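Local coordinates for protein endo-alpha-mannosidase (Bacteroides thetaiotaomicron, PDB 4ACY) that probably hydrolyses internal alpha-mannosidic linkages in N-glycans, as a GH99 endo-alpha-mannosidase, at residues Leu82-Ile86 with Ser341-Asp345. Residues are numbered along the deposited sequence; the frame is centred on the assembly and turned at random.
Sequences LNDDI and SKKCD
Asp84 meets Cys344 and Lys342 with successive atoms of its side chain. Asp84 CB lies 3.8 Å from CB of Cys344. From there CG of Asp84 is turned beside the backbone N (chi1 -57°). Lys342 is modelled in two conformers; in the one described, Asp84 CG comes to 4.0 Å from CE of Lys342. At the tip, Asp84 OD2 is 3.6 Å from CE of Lys342. The salt bridge from Asp84 OD2 to Lys342 NZ is long, at 3.8 Å, and doubtful, as it rests on this conformer. Here the two side chains cross at about a right angle. Asp84 sits in a type I' beta turn from Leu82 to Asp85, closed by a hydrogen bond from Asp85 N to Leu82 O. This turn belongs to a long loop ahead of helix 102-115. Residues 341-345 lie in the loop after strand 322-324, the last strand of the (beta/alpha)8 barrel. The contact thus joins two surface loops far apart in sequence. SG of Cys344 lies 3.3 Å from Asp84 O. Asp84 O accepts a hydrogen bond from Tyr349 OH. One water bridges the loops: it accepts from Asp345 N and donates weakly to Asn83 O. Asp85 turns its carboxylate to Arg289, with which OD1 forms a salt bridge.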
ATOM      1  N   LEU A  82      -2.275 -15.857  19.163  1.00 24.65           N
ATOM      2  CA  LEU A  82      -3.208 -16.345  20.194  1.00 25.41           C
ATOM      3  C   LEU A  82      -3.035 -15.598  21.518  1.00 26.14           C
ATOM      4  O   LEU A  82      -2.000 -14.966  21.759  1.00 25.75           O
ATOM      5  CB  LEU A  82      -3.033 -17.862  20.391  1.00 25.23           C
ATOM      6  CG  LEU A  82      -3.034 -18.738  19.122  1.00 25.25           C
ATOM      7  CD1 LEU A  82      -2.560 -20.157  19.418  1.00 25.82           C
ATOM      8  CD2 LEU A  82      -4.380 -18.750  18.409  1.00 25.24           C
ATOM      9  N   ASN A  83      -4.063 -15.646  22.371  1.00 26.19           N
ATOM     10  CA  ASN A  83      -4.044 -14.965  23.676  1.00 26.56           C
ATOM     11  C   ASN A  83      -3.745 -13.479  23.566  1.00 25.42           C
ATOM     12  O   ASN A  83      -3.042 -12.928  24.412  1.00 24.78           O
ATOM     13  CB  ASN A  83      -3.051 -15.633  24.649  1.00 27.93           C
ATOM     14  CG  ASN A  83      -3.252 -17.122  24.743  1.00 29.26           C
ATOM     15  OD1 ASN A  83      -4.282 -17.582  25.234  1.00 30.29           O
ATOM     16  ND2 ASN A  83      -2.280 -17.893  24.256  1.00 29.96           N
ATOM     17  N   ASP A  84      -4.269 -12.851  22.513  1.00 24.70           N
ATOM     18  CA  ASP A  84      -4.096 -11.417  22.241  1.00 24.23           C
ATOM     19  C   ASP A  84      -2.624 -11.018  21.998  1.00 22.29           C
ATOM     20  O   ASP A  84      -2.274  -9.849  22.092  1.00 22.31           O
ATOM     21  CB  ASP A  84      -4.737 -10.538  23.340  1.00 25.99           C
ATOM     22  CG  ASP A  84      -6.242 -10.825  23.542  1.00 27.78           C
ATOM     23  OD1 ASP A  84      -6.878 -11.464  22.674  1.00 28.09           O
ATOM     24  OD2 ASP A  84      -6.781 -10.411  24.592  1.00 29.09           O
ATOM     25  N   ASP A  85      -1.788 -12.005  21.676  1.00 21.07           N
ATOM     26  CA  ASP A  85      -0.347 -11.803  21.439  1.00 20.12           C
ATOM     27  C   ASP A  85      -0.155 -11.841  19.930  1.00 19.10           C
ATOM     28  O   ASP A  85      -0.015 -12.917  19.342  1.00 18.52           O
ATOM     29  CB  ASP A  85       0.445 -12.925  22.128  1.00 20.85           C
ATOM     30  CG  ASP A  85       1.974 -12.772  22.003  1.00 21.42           C
ATOM     31  OD1 ASP A  85       2.476 -11.698  21.610  1.00 21.54           O
ATOM     32  OD2 ASP A  85       2.675 -13.749  22.351  1.00 22.03           O
ATOM     33  N   ILE A  86      -0.200 -10.667  19.309  1.00 18.03           N
ATOM     34  CA  ILE A  86      -0.318 -10.584  17.853  1.00 17.94           C
ATOM     35  C   ILE A  86       0.848  -9.824  17.196  1.00 17.41           C
ATOM     36  O   ILE A  86       1.518  -9.008  17.834  1.00 16.91           O
ATOM     37  CB  ILE A  86      -1.693 -10.003  17.404  1.00 18.26           C
ATOM     38  CG1 ILE A  86      -1.848  -8.534  17.815  1.00 18.43           C
ATOM     39  CG2 ILE A  86      -2.868 -10.876  17.944  1.00 18.44           C
ATOM     40  CD1 ILE A  86      -3.038  -7.847  17.118  1.00 18.08           C
ATOM     41  N   SER A 341      -6.234   0.969  22.790  1.00 18.96           N
ATOM     42  CA  SER A 341      -5.363   0.583  23.894  0.50 19.41           C
ATOM     43  C   SER A 341      -5.582  -0.896  24.205  1.00 19.78           C
ATOM     44  O   SER A 341      -6.721  -1.392  24.173  1.00 20.01           O
ATOM     45  CB  SER A 341      -5.638   1.447  25.123  0.50 19.46           C
ATOM     46  OG  SER A 341      -7.025   1.495  25.404  0.50 19.35           O
ATOM     47  N   LYS A 342      -4.487  -1.606  24.483  1.00 20.35           N
ATOM     48  CA  LYS A 342      -4.533  -3.042  24.732  0.50 21.00           C
ATOM     49  C   LYS A 342      -3.252  -3.490  25.416  1.00 21.67           C
ATOM     50  O   LYS A 342      -2.162  -3.010  25.081  1.00 20.88           O
ATOM     51  CB  LYS A 342      -4.703  -3.818  23.417  0.50 21.24           C
ATOM     52  CG  LYS A 342      -4.999  -5.321  23.562  0.50 21.35           C
ATOM     53  CD  LYS A 342      -6.359  -5.572  24.205  0.50 21.74           C
ATOM     54  CE  LYS A 342      -6.951  -6.902  23.759  0.50 22.10           C
ATOM     55  NZ  LYS A 342      -8.403  -6.982  24.089  0.50 22.64           N
ATOM     56  N   LYS A 343      -3.416  -4.389  26.390  1.00 23.01           N
ATOM     57  CA  LYS A 343      -2.329  -5.123  27.033  1.00 25.42           C
ATOM     58  C   LYS A 343      -2.714  -6.604  27.062  1.00 26.83           C
ATOM     59  O   LYS A 343      -3.888  -6.949  27.185  1.00 28.99           O
ATOM     60  CB  LYS A 343      -2.108  -4.619  28.462  1.00 25.73           C
ATOM     61  N   CYS A 344      -1.730  -7.481  26.915  1.00 27.79           N
ATOM     62  CA  CYS A 344      -1.911  -8.899  27.219  1.00 29.07           C
ATOM     63  C   CYS A 344      -0.705  -9.317  28.049  1.00 29.18           C
ATOM     64  O   CYS A 344       0.185  -8.502  28.286  1.00 28.81           O
ATOM     65  CB  CYS A 344      -2.019  -9.727  25.941  1.00 29.37           C
ATOM     66  SG  CYS A 344      -0.539  -9.744  24.926  1.00 30.93           S
ATOM     67  N   ASP A 345      -0.684 -10.572  28.499  1.00 30.64           N
ATOM     68  CA  ASP A 345       0.429 -11.086  29.303  1.00 31.99           C
ATOM     69  C   ASP A 345       1.764 -10.893  28.591  1.00 31.11           C
ATOM     70  O   ASP A 345       2.771 -10.527  29.208  1.00 31.16           O
ATOM     71  CB  ASP A 345       0.220 -12.575  29.621  1.00 34.08           C
ATOM     72  CG  ASP A 345      -0.923 -12.813  30.591  1.00 36.23           C
ATOM     73  OD1 ASP A 345      -1.227 -11.897  31.390  1.00 37.93           O
ATOM     74  OD2 ASP A 345      -1.517 -13.921  30.557  1.00 37.00           O
TER
HETATM   75  O   HOH W   1      -3.086 -12.418  27.677  1.00 39.05           O